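Local coordinates for 1-carboxybiuret hydrolase subunit AtzE (PDB 6C62), which hydrolyses 1-carboxybiuret to urea-1,3-dicarboxylate and ammonia in the bacterial degradation of atrazine, at residues S16-D19 and V20-A24; V43-A46 and R47-D51; A86-K89 and I90-T93; G168-N172 and G173-V177; G261-F264 and R265-G269. All blocks are in the same frame, centred on the assembly; numbering follows the deposited sequence.

Contact 1 (S16-D19 and V20-A24); sequences SARD and VCEEA
The opening turns of helix 17-35 carry a salt bridge between R18 and E22, one turn apart on the same face, and it illustrates how an i to i+4 pair can converge on one atom. R18 NE lies 2.8 Å from E22 OE2 in a nearly straight bond (169°), and R18 NH1 reaches that same OE2 at 3.3 Å along a more bent path. The oxygen sits at the guanidinium edge, in its plane, and NE meets the anti lone pair, directed away from OE1; the two flat groups are turned 43° against each other. R18 starts with CG anti to its own amide nitrogen (chi1 179°) and then folds at chi2, as E22 does, so that NE and the carboxylate converge; E22 CG also lies 3.3 Å from R18 O. Beneath this pair the chain shows a true N-cap. S16, just before the helix, accepts from D19 N through OG at 2.9 Å, while S16 O takes V20 N at 3.1 Å. The amides of A17 and R18 are taken up by the two carboxylate oxygens of D54. E22 OE2 has a further charged partner in R47, and R18 NH2 binds D51, so charges alternate between this helix and helix 43-58. Replacing R18 by an alanine would probably cost E22 OE2 two donors, leave D51 without this mate and let the glutamate carboxylate turn more freely. On the other flank E23 CG rests at 3.3 Å from D19 O, which accepts from E23 N.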
# COMPACT_ATOMS: atom_id res chain seq x y z
N SER A 16 14.57 47.63 -3.99
CA SER A 16 15.51 46.59 -3.72
C SER A 16 14.80 45.40 -3.03
O SER A 16 13.77 45.56 -2.34
CB SER A 16 16.64 47.10 -2.86
OG SER A 16 16.26 47.30 -1.52
N ALA A 17 15.37 44.22 -3.22
CA ALA A 17 14.87 43.05 -2.53
C ALA A 17 15.00 43.21 -1.01
O ALA A 17 14.13 42.80 -0.22
CB ALA A 17 15.59 41.78 -3.01
N ARG A 18 16.11 43.80 -0.59
CA ARG A 18 16.30 44.05 0.83
C ARG A 18 15.20 44.96 1.40
O ARG A 18 14.71 44.70 2.50
CB ARG A 18 17.71 44.61 1.10
CG ARG A 18 18.05 44.94 2.55
CD ARG A 18 18.00 43.66 3.37
NE ARG A 18 18.29 43.89 4.77
CZ ARG A 18 19.49 43.97 5.31
NH1 ARG A 18 19.59 44.22 6.63
NH2 ARG A 18 20.59 43.77 4.60
N ASP A 19 14.81 46.00 0.68
CA ASP A 19 13.67 46.84 1.16
C ASP A 19 12.34 46.09 1.25
O ASP A 19 11.54 46.32 2.17
CB ASP A 19 13.45 48.08 0.26
CG ASP A 19 14.52 49.18 0.46
OD1 ASP A 19 15.30 49.11 1.43
OD2 ASP A 19 14.55 50.13 -0.35
N VAL A 20 12.09 45.24 0.27
CA VAL A 20 10.90 44.39 0.27
C VAL A 20 10.89 43.44 1.47
O VAL A 20 9.88 43.30 2.15
CB VAL A 20 10.76 43.60 -1.05
CG1 VAL A 20 9.66 42.55 -0.94
CG2 VAL A 20 10.40 44.57 -2.16
N CYS A 21 12.05 42.83 1.75
CA CYS A 21 12.23 42.00 2.93
C CYS A 21 11.98 42.76 4.27
O CYS A 21 11.23 42.29 5.18
CB CYS A 21 13.66 41.42 2.89
SG CYS A 21 14.08 40.50 4.35
N GLU A 22 12.60 43.94 4.40
CA GLU A 22 12.41 44.76 5.60
C GLU A 22 10.93 45.22 5.80
O GLU A 22 10.46 45.21 6.92
CB GLU A 22 13.31 46.00 5.56
CG GLU A 22 14.82 45.74 5.61
CD GLU A 22 15.28 44.98 6.84
OE1 GLU A 22 14.62 45.06 7.90
OE2 GLU A 22 16.31 44.29 6.76
N GLU A 23 10.22 45.53 4.72
CA GLU A 23 8.80 45.82 4.83
C GLU A 23 7.98 44.64 5.40
O GLU A 23 7.12 44.82 6.27
CB GLU A 23 8.17 46.24 3.49
CG GLU A 23 8.62 47.61 2.94
CD GLU A 23 8.05 47.88 1.53
OE1 GLU A 23 6.80 47.88 1.43
OE2 GLU A 23 8.84 48.07 0.53
N ALA A 24 8.25 43.43 4.88
CA ALA A 24 7.57 42.27 5.40
C ALA A 24 7.92 42.05 6.88
O ALA A 24 7.02 41.79 7.69
CB ALA A 24 7.89 41.05 4.58

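Contact 2 (V43-A46 and R47-D51); sequences VERA and RAEAD
R45 and E49 meet one turn apart on helix 43-58, and their salt bridge shows how an acid can stay at the guanidinium edge while its own plane is turned across it. R45 NE stands 2.8 Å from E49 OE2, and R45 NH2 adds a weak bond to that oxygen at 3.1 Å. The guanidinium and carboxylate planes are perpendicular (90°), and NE comes down on OE2 from above the carboxylate plane. R45 runs out straight from CG to NE, with CG anti to the main-chain nitrogen (chi1 -178°), and its CG passes 3.8 Å from E49 OE2, so the aliphatic part of the arginine also flanks the acid. The second side-chain pair is nonpolar against flat: V43 and R47 lie alongside each other, and V43 CG1 sits over one face of the R47 guanidinium, toward its rim, 3.2 Å from NH1. The polar end of R47 is turned to another helix, where its NE is held by E22. Under both pairs runs the regular helical backbone, R47 N to V43 O at 3.0 Å and E49 N to R45 O at 2.9 Å. A second shell fixes the charged ends: D100 binds R45 NH1, and the amide of L114 donates to E49 OE1, which should limit the rotation of the carboxylate. The helix lies among several neighbours, with A46 and A50 packed on C21 of helix 17-35, A46 and E49 on V113 of strand 113-118, and R45 and E49 against K108 of helix 102-109.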
# COMPACT_ATOMS: atom_id res chain seq x y z
N VAL A 43 15.26 35.76 10.42
CA VAL A 43 15.55 37.18 10.04
C VAL A 43 16.88 37.30 9.34
O VAL A 43 17.00 37.94 8.29
CB VAL A 43 15.48 38.08 11.30
CG1 VAL A 43 15.92 39.50 11.01
CG2 VAL A 43 14.06 38.13 11.79
N GLU A 44 17.89 36.70 9.93
CA GLU A 44 19.22 36.70 9.38
C GLU A 44 19.26 36.01 7.98
O GLU A 44 19.87 36.53 7.05
CB GLU A 44 20.19 35.99 10.35
CG GLU A 44 21.65 36.13 9.96
CD GLU A 44 22.65 35.41 10.89
OE1 GLU A 44 22.31 35.17 12.06
OE2 GLU A 44 23.78 35.09 10.44
N ARG A 45 18.62 34.86 7.86
CA ARG A 45 18.50 34.21 6.58
C ARG A 45 17.76 35.05 5.54
O ARG A 45 18.18 35.14 4.41
CB ARG A 45 17.81 32.86 6.73
CG ARG A 45 17.70 32.12 5.43
CD ARG A 45 16.88 30.89 5.62
NE ARG A 45 16.54 30.28 4.34
CZ ARG A 45 16.46 29.00 4.10
NH1 ARG A 45 16.67 28.10 5.05
NH2 ARG A 45 16.15 28.64 2.87
N ALA A 46 16.64 35.64 5.91
CA ALA A 46 15.89 36.46 5.00
C ALA A 46 16.73 37.60 4.46
O ALA A 46 16.68 37.90 3.28
CB ALA A 46 14.69 37.02 5.70
N ARG A 47 17.44 38.28 5.36
CA ARG A 47 18.22 39.42 4.95
C ARG A 47 19.37 39.01 4.01
O ARG A 47 19.62 39.74 3.06
CB ARG A 47 18.77 40.21 6.15
CG ARG A 47 17.67 40.94 6.86
CD ARG A 47 18.06 41.47 8.23
NE ARG A 47 17.10 42.45 8.72
CZ ARG A 47 16.92 42.78 9.99
NH1 ARG A 47 17.66 42.22 10.95
NH2 ARG A 47 16.01 43.66 10.30
N ALA A 48 20.01 37.87 4.29
CA ALA A 48 21.11 37.40 3.42
C ALA A 48 20.57 36.96 2.07
O ALA A 48 21.23 37.22 1.05
CB ALA A 48 21.87 36.26 4.05
N GLU A 49 19.39 36.33 2.02
CA GLU A 49 18.78 35.95 0.74
C GLU A 49 18.42 37.15 -0.13
O GLU A 49 18.68 37.15 -1.37
CB GLU A 49 17.58 35.00 0.91
CG GLU A 49 17.99 33.56 1.28
CD GLU A 49 16.79 32.63 1.66
OE1 GLU A 49 15.65 33.10 1.92
OE2 GLU A 49 16.99 31.38 1.76
N ALA A 50 17.82 38.15 0.51
CA ALA A 50 17.43 39.39 -0.18
C ALA A 50 18.69 40.12 -0.69
O ALA A 50 18.76 40.55 -1.89
CB ALA A 50 16.60 40.27 0.75
N ASP A 51 19.69 40.23 0.18
CA ASP A 51 20.97 40.80 -0.22
C ASP A 51 21.57 40.11 -1.48
O ASP A 51 22.07 40.77 -2.40
CB ASP A 51 21.97 40.74 0.91
CG ASP A 51 21.76 41.86 1.99
OD1 ASP A 51 20.85 42.79 1.89
OD2 ASP A 51 22.55 41.84 2.98

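Contact 3 (A86-K89 and I90-T93); sequences AGSK and INRT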
# COMPACT_ATOMS: atom_id res chain seq x y z
N ALA A 86 6.25 20.99 13.79
CA ALA A 86 4.98 20.41 13.37
C ALA A 86 3.87 20.66 14.43
O ALA A 86 3.09 19.77 14.76
CB ALA A 86 5.14 18.94 13.09
N GLY A 87 3.83 21.90 14.93
CA GLY A 87 2.85 22.35 15.90
C GLY A 87 2.87 21.72 17.30
O GLY A 87 1.92 21.91 18.05
N SER A 88 3.95 20.98 17.62
CA SER A 88 4.02 20.18 18.77
C SER A 88 5.01 20.75 19.76
O SER A 88 5.90 21.55 19.40
CB SER A 88 4.45 18.75 18.43
OG SER A 88 5.88 18.70 18.18
N LYS A 89 4.84 20.36 21.02
CA LYS A 89 5.92 20.52 21.96
C LYS A 89 6.83 19.33 22.05
O LYS A 89 8.01 19.52 22.34
CB LYS A 89 5.43 21.04 23.31
CG LYS A 89 4.59 20.17 24.13
CD LYS A 89 4.37 20.86 25.48
CE LYS A 89 3.70 19.85 26.38
NZ LYS A 89 3.05 20.58 27.50
N ILE A 90 6.33 18.14 21.70
CA ILE A 90 7.13 16.93 21.63
C ILE A 90 8.39 17.06 20.79
O ILE A 90 9.44 16.59 21.17
CB ILE A 90 6.24 15.77 21.16
CG1 ILE A 90 5.43 15.25 22.35
CG2 ILE A 90 7.08 14.58 20.68
CD1 ILE A 90 4.28 14.38 21.97
N ASN A 91 8.30 17.71 19.64
CA ASN A 91 9.44 17.84 18.73
C ASN A 91 10.49 18.87 19.20
O ASN A 91 11.55 18.93 18.57
CB ASN A 91 9.01 18.21 17.32
CG ASN A 91 8.37 17.04 16.56
OD1 ASN A 91 8.06 16.02 17.14
ND2 ASN A 91 8.16 17.23 15.24
N ARG A 92 10.27 19.58 20.29
CA ARG A 92 11.18 20.73 20.61
C ARG A 92 12.63 20.31 20.83
O ARG A 92 13.51 21.04 20.42
CB ARG A 92 10.74 21.51 21.85
CG ARG A 92 9.54 22.41 21.62
CD ARG A 92 8.87 22.76 22.92
NE ARG A 92 7.70 23.57 22.70
CZ ARG A 92 6.90 23.99 23.69
NH1 ARG A 92 7.21 23.69 24.98
NH2 ARG A 92 5.89 24.77 23.38
N THR A 93 12.83 19.13 21.37
CA THR A 93 14.13 18.63 21.69
C THR A 93 14.83 17.85 20.58
O THR A 93 15.92 17.37 20.79
CB THR A 93 14.05 17.67 22.95
OG1 THR A 93 13.09 16.63 22.68
CG2 THR A 93 13.63 18.45 24.21
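S88 and N91 are joined through a hydroxyl: S88 OG accepts from N91 N at 3.0 Å, with the N-H pointing well at it (158°). The same OG donates to the carbonyl oxygen of L85, so this buried hydroxyl is used in both its roles and its rotation is fixed from two directions. Its torsion, with OG lodged between the amide nitrogen and the carbonyl carbon (chi1 77°), swings it toward the next residues, and it also touches N91 CB at 3.3 Å. N91 is held at its tip, where ND2 donates to T84 O. One residue along, R92 N binds K89 O at 3.1 Å, closing a type I beta turn with I90 and N91 at its corners; the amide approaches from above the carbonyl plane. At the turn's ends the R92 guanidinium lies with one face over K89, the lysine CB sitting 3.3 Å from CZ and over the centre of the group. The arginine's NE donates to the hydroxyl of Y134, which also donates to S88 O, so a single tyrosine oxygen serves both halves of the contact. Upstream, both backbone polar atoms of G87 are taken, N by the side-chain oxygen of N75 and O by ND2 of N131. I90 packs on F324, and N91 touches Y200. A86, backbone-bonded to N75 and F123, has its side chain about 8 Å from that of K74, a charge-relay residue by similarity, so the loop borders the probable active site. These residues belong to the long connection between strand 70-74 and helix 102-109, with N131 coming from strand 130-131.

Contact 4 (G168-N172 and G173-V177); sequences GSDTN and GSIRV
D170 and R176 clamp the turn that carries S174, the acyl-ester serine by similarity, in a strand-loop-helix passage of the amidase fold. The grip is side-on and two-fold: R176 NH2 meets D170 OD1 at 2.8 Å, and R176 NE meets D170 OD2, also at 2.8 Å and almost straight (173°). Both oxygens are approached on the syn side, with the carboxylate and guanidinium planes 34° apart. OD2 does more, taking I175 N from above the carboxylate plane at 3.0 Å and R176 N at 3.2 Å, nearly along its C-O axis. Three N-H groups thus converge on this one oxygen. D170 CG lies anti to the amide nitrogen (chi1 -169°), which carries the acid across the turn, and OD1 adds a weak bond to G173 N. At G173 the backbone angles would jam any CB against N172 O. R176 NH1 is satisfied by Q429 and T401, so the arginine itself is positioned by a second shell. I175 CD1 then packs on D170 CB at 3.7 Å, while its side chain also reaches L212 of strand 208-213. Around the serine, S174 OG receives the amide of S150, and S169 OG is hydrogen-bonded to K74 NZ, both by-similarity partners of the charge relay. A water accepts from N172 N at 3.0 Å and sits 2.8 Å from S174 OG.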
# COMPACT_ATOMS: atom_id res chain seq x y z
N GLY A 168 1.67 25.26 2.71
CA GLY A 168 0.90 24.46 3.64
C GLY A 168 0.89 22.99 3.28
O GLY A 168 1.61 22.54 2.36
N SER A 169 0.09 22.24 4.06
CA SER A 169 -0.18 20.85 3.76
C SER A 169 -1.67 20.65 3.78
O SER A 169 -2.42 21.40 4.42
CB SER A 169 0.54 19.87 4.71
OG SER A 169 -0.08 19.73 5.97
N ASP A 170 -2.09 19.63 3.04
CA ASP A 170 -3.49 19.27 2.89
C ASP A 170 -3.62 17.75 2.78
O ASP A 170 -3.20 17.13 1.79
CB ASP A 170 -4.08 20.00 1.63
CG ASP A 170 -5.63 19.88 1.55
OD1 ASP A 170 -6.15 18.77 1.74
OD2 ASP A 170 -6.31 20.91 1.26
N THR A 171 -4.20 17.14 3.80
CA THR A 171 -4.45 15.73 3.79
C THR A 171 -5.92 15.49 3.50
O THR A 171 -6.24 14.80 2.51
CB THR A 171 -4.01 15.14 5.14
OG1 THR A 171 -2.65 15.42 5.31
CG2 THR A 171 -4.16 13.63 5.16
N ASN A 172 -6.77 16.10 4.31
CA ASN A 172 -8.22 16.01 4.18
C ASN A 172 -8.88 17.39 4.06
O ASN A 172 -10.10 17.51 4.21
CB ASN A 172 -8.74 15.34 5.43
CG ASN A 172 -8.26 13.88 5.56
OD1 ASN A 172 -8.47 13.08 4.65
ND2 ASN A 172 -7.59 13.56 6.69
N GLY A 173 -8.08 18.42 3.80
CA GLY A 173 -8.59 19.78 3.66
C GLY A 173 -7.71 20.91 4.11
O GLY A 173 -8.08 22.06 3.95
N SER A 174 -6.56 20.65 4.64
CA SER A 174 -5.82 21.65 5.38
C SER A 174 -5.15 22.80 4.64
O SER A 174 -4.56 23.66 5.30
CB SER A 174 -4.82 20.93 6.31
OG SER A 174 -5.57 20.41 7.40
N ILE A 175 -5.21 22.82 3.30
CA ILE A 175 -4.90 24.01 2.52
C ILE A 175 -6.18 24.72 2.13
O ILE A 175 -6.32 25.96 2.27
CB ILE A 175 -4.12 23.66 1.24
CG1 ILE A 175 -2.66 23.39 1.58
CG2 ILE A 175 -4.18 24.79 0.18
CD1 ILE A 175 -1.85 22.73 0.44
N ARG A 176 -7.12 23.94 1.63
CA ARG A 176 -8.40 24.46 1.18
C ARG A 176 -9.22 25.12 2.29
O ARG A 176 -9.85 26.14 2.05
CB ARG A 176 -9.17 23.34 0.44
CG ARG A 176 -8.46 22.92 -0.82
CD ARG A 176 -9.02 21.57 -1.24
NE ARG A 176 -8.58 20.50 -0.34
CZ ARG A 176 -9.14 19.29 -0.28
NH1 ARG A 176 -10.19 19.02 -1.02
NH2 ARG A 176 -8.65 18.34 0.53
N VAL A 177 -9.23 24.57 3.50
CA VAL A 177 -9.99 25.14 4.59
C VAL A 177 -9.47 26.57 5.00
O VAL A 177 -10.29 27.53 5.04
CB VAL A 177 -10.08 24.16 5.79
CG1 VAL A 177 -10.71 24.82 7.02
CG2 VAL A 177 -10.90 22.90 5.39
O HOH W 1 -5.90 17.73 6.64

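Contact 5 (G261-F264 and R265-G269); sequences GGWF and RDNAG
N267 reaches back four residues to W263, and its side chain can be followed atom by atom. CB lies 3.4 Å from W263 O; CG continues past the same oxygen; ND2 then donates to W263 O at 2.9 Å, with the acceptor close to the amide plane. The nitrogen also stands over one face of the indole, 3.1 Å from W263 CD2 and offset toward the rim. Ring and amide planes are inclined by 49°. The torsion that makes this possible sets N267 CG anti to its carbonyl carbon (chi1 -64°), folding the amide back along the chain instead of outward. The pair spans helix 263-266, a single turn preceded by G262 at the N-cap position. G262 O accepts twice, from D266 N at 2.8 Å, in line with the carbonyl, and from R265 N at 2.9 Å, above the carbonyl plane. W263 O likewise has two donors, since N267 N reaches it at 3.0 Å besides the side-chain amide, as N267 leaves helical geometry. At its edge the indole turns CD1 over the centre of the F264 ring, and W263 NE1 donates to the carbonyl of L399. Cutting W263 back to an alanine would probably strip the N267 amide of its aromatic cover, leave the L399 carbonyl without its indole donor and open a gap beside A294 of helix 294-312 and P403 of helix 402-407. F264 meets both A294 and P403 as well, and A268 CB lies 3.5 Å from F264 O, with P370 of strand 366-370 next to it.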
# COMPACT_ATOMS: atom_id res chain seq x y z
N GLY A 261 -23.55 18.10 -6.78
CA GLY A 261 -24.74 18.09 -5.97
C GLY A 261 -24.63 17.09 -4.86
O GLY A 261 -23.51 16.70 -4.46
N GLY A 262 -25.79 16.64 -4.40
CA GLY A 262 -25.93 15.65 -3.33
C GLY A 262 -25.16 16.03 -2.07
O GLY A 262 -25.47 17.06 -1.48
N TRP A 263 -24.15 15.23 -1.71
CA TRP A 263 -23.31 15.48 -0.52
C TRP A 263 -22.82 16.93 -0.46
O TRP A 263 -22.81 17.56 0.60
CB TRP A 263 -22.08 14.54 -0.56
CG TRP A 263 -21.07 14.80 0.50
CD1 TRP A 263 -19.92 15.52 0.36
CD2 TRP A 263 -21.09 14.33 1.84
NE1 TRP A 263 -19.23 15.54 1.56
CE2 TRP A 263 -19.94 14.82 2.48
CE3 TRP A 263 -21.98 13.56 2.56
CZ2 TRP A 263 -19.65 14.55 3.82
CZ3 TRP A 263 -21.68 13.27 3.89
CH2 TRP A 263 -20.55 13.79 4.51
N PHE A 264 -22.41 17.44 -1.61
CA PHE A 264 -21.82 18.76 -1.72
C PHE A 264 -22.84 19.93 -1.68
O PHE A 264 -22.43 21.12 -1.55
CB PHE A 264 -20.95 18.84 -2.95
CG PHE A 264 -19.77 17.94 -2.90
CD1 PHE A 264 -18.58 18.36 -2.30
CD2 PHE A 264 -19.84 16.64 -3.39
CE1 PHE A 264 -17.50 17.50 -2.24
CE2 PHE A 264 -18.75 15.78 -3.33
CZ PHE A 264 -17.59 16.23 -2.76
N ARG A 265 -24.12 19.60 -1.77
CA ARG A 265 -25.20 20.57 -1.47
C ARG A 265 -25.77 20.41 -0.07
O ARG A 265 -25.96 21.43 0.67
CB ARG A 265 -26.31 20.41 -2.50
CG ARG A 265 -27.33 21.53 -2.37
CD ARG A 265 -28.22 21.59 -3.59
NE ARG A 265 -29.33 22.53 -3.40
CZ ARG A 265 -29.21 23.86 -3.49
NH1 ARG A 265 -28.03 24.47 -3.75
NH2 ARG A 265 -30.30 24.60 -3.35
N ASP A 266 -26.03 19.17 0.31
CA ASP A 266 -26.56 18.82 1.64
C ASP A 266 -25.65 19.31 2.79
O ASP A 266 -26.16 19.61 3.88
CB ASP A 266 -26.63 17.31 1.82
CG ASP A 266 -27.63 16.61 0.87
OD1 ASP A 266 -28.41 17.29 0.14
OD2 ASP A 266 -27.53 15.33 0.78
N ASN A 267 -24.32 19.32 2.58
CA ASN A 267 -23.40 19.76 3.61
C ASN A 267 -22.89 21.21 3.39
O ASN A 267 -21.87 21.63 3.95
CB ASN A 267 -22.26 18.77 3.74
CG ASN A 267 -22.74 17.41 4.20
OD1 ASN A 267 -23.02 17.21 5.37
ND2 ASN A 267 -22.86 16.48 3.27
N ALA A 268 -23.62 22.01 2.64
CA ALA A 268 -23.27 23.38 2.36
C ALA A 268 -24.34 24.30 2.91
O ALA A 268 -25.52 24.15 2.58
CB ALA A 268 -23.15 23.58 0.86
N GLY A 269 -23.95 25.22 3.77
CA GLY A 269 -24.87 26.24 4.25
C GLY A 269 -25.23 27.26 3.18
O GLY A 269 -24.70 27.25 2.05

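How the contacts relate
Contacts 1 and 2 lie at the periphery, their centres about 25 Å from the chain's centre, on two helices that touch through salt bridges; each holds an i to i+4 arginine-glutamate pair, at the guanidinium edge in both, with planes 43° apart in contact 1 and perpendicular in contact 2. Contact 4 is the core member, its centre about 4 Å from the chain's and wholly buried, where one carboxylate gathers many donors beside the probable acyl-ester serine. Contact 3 is a largely buried loop, its centre about 21 Å out, whose polar groups rely on neighbouring loops and strands. Contact 5, across the centre from contacts 1 and 2, replaces paired charges with an amide against an indole.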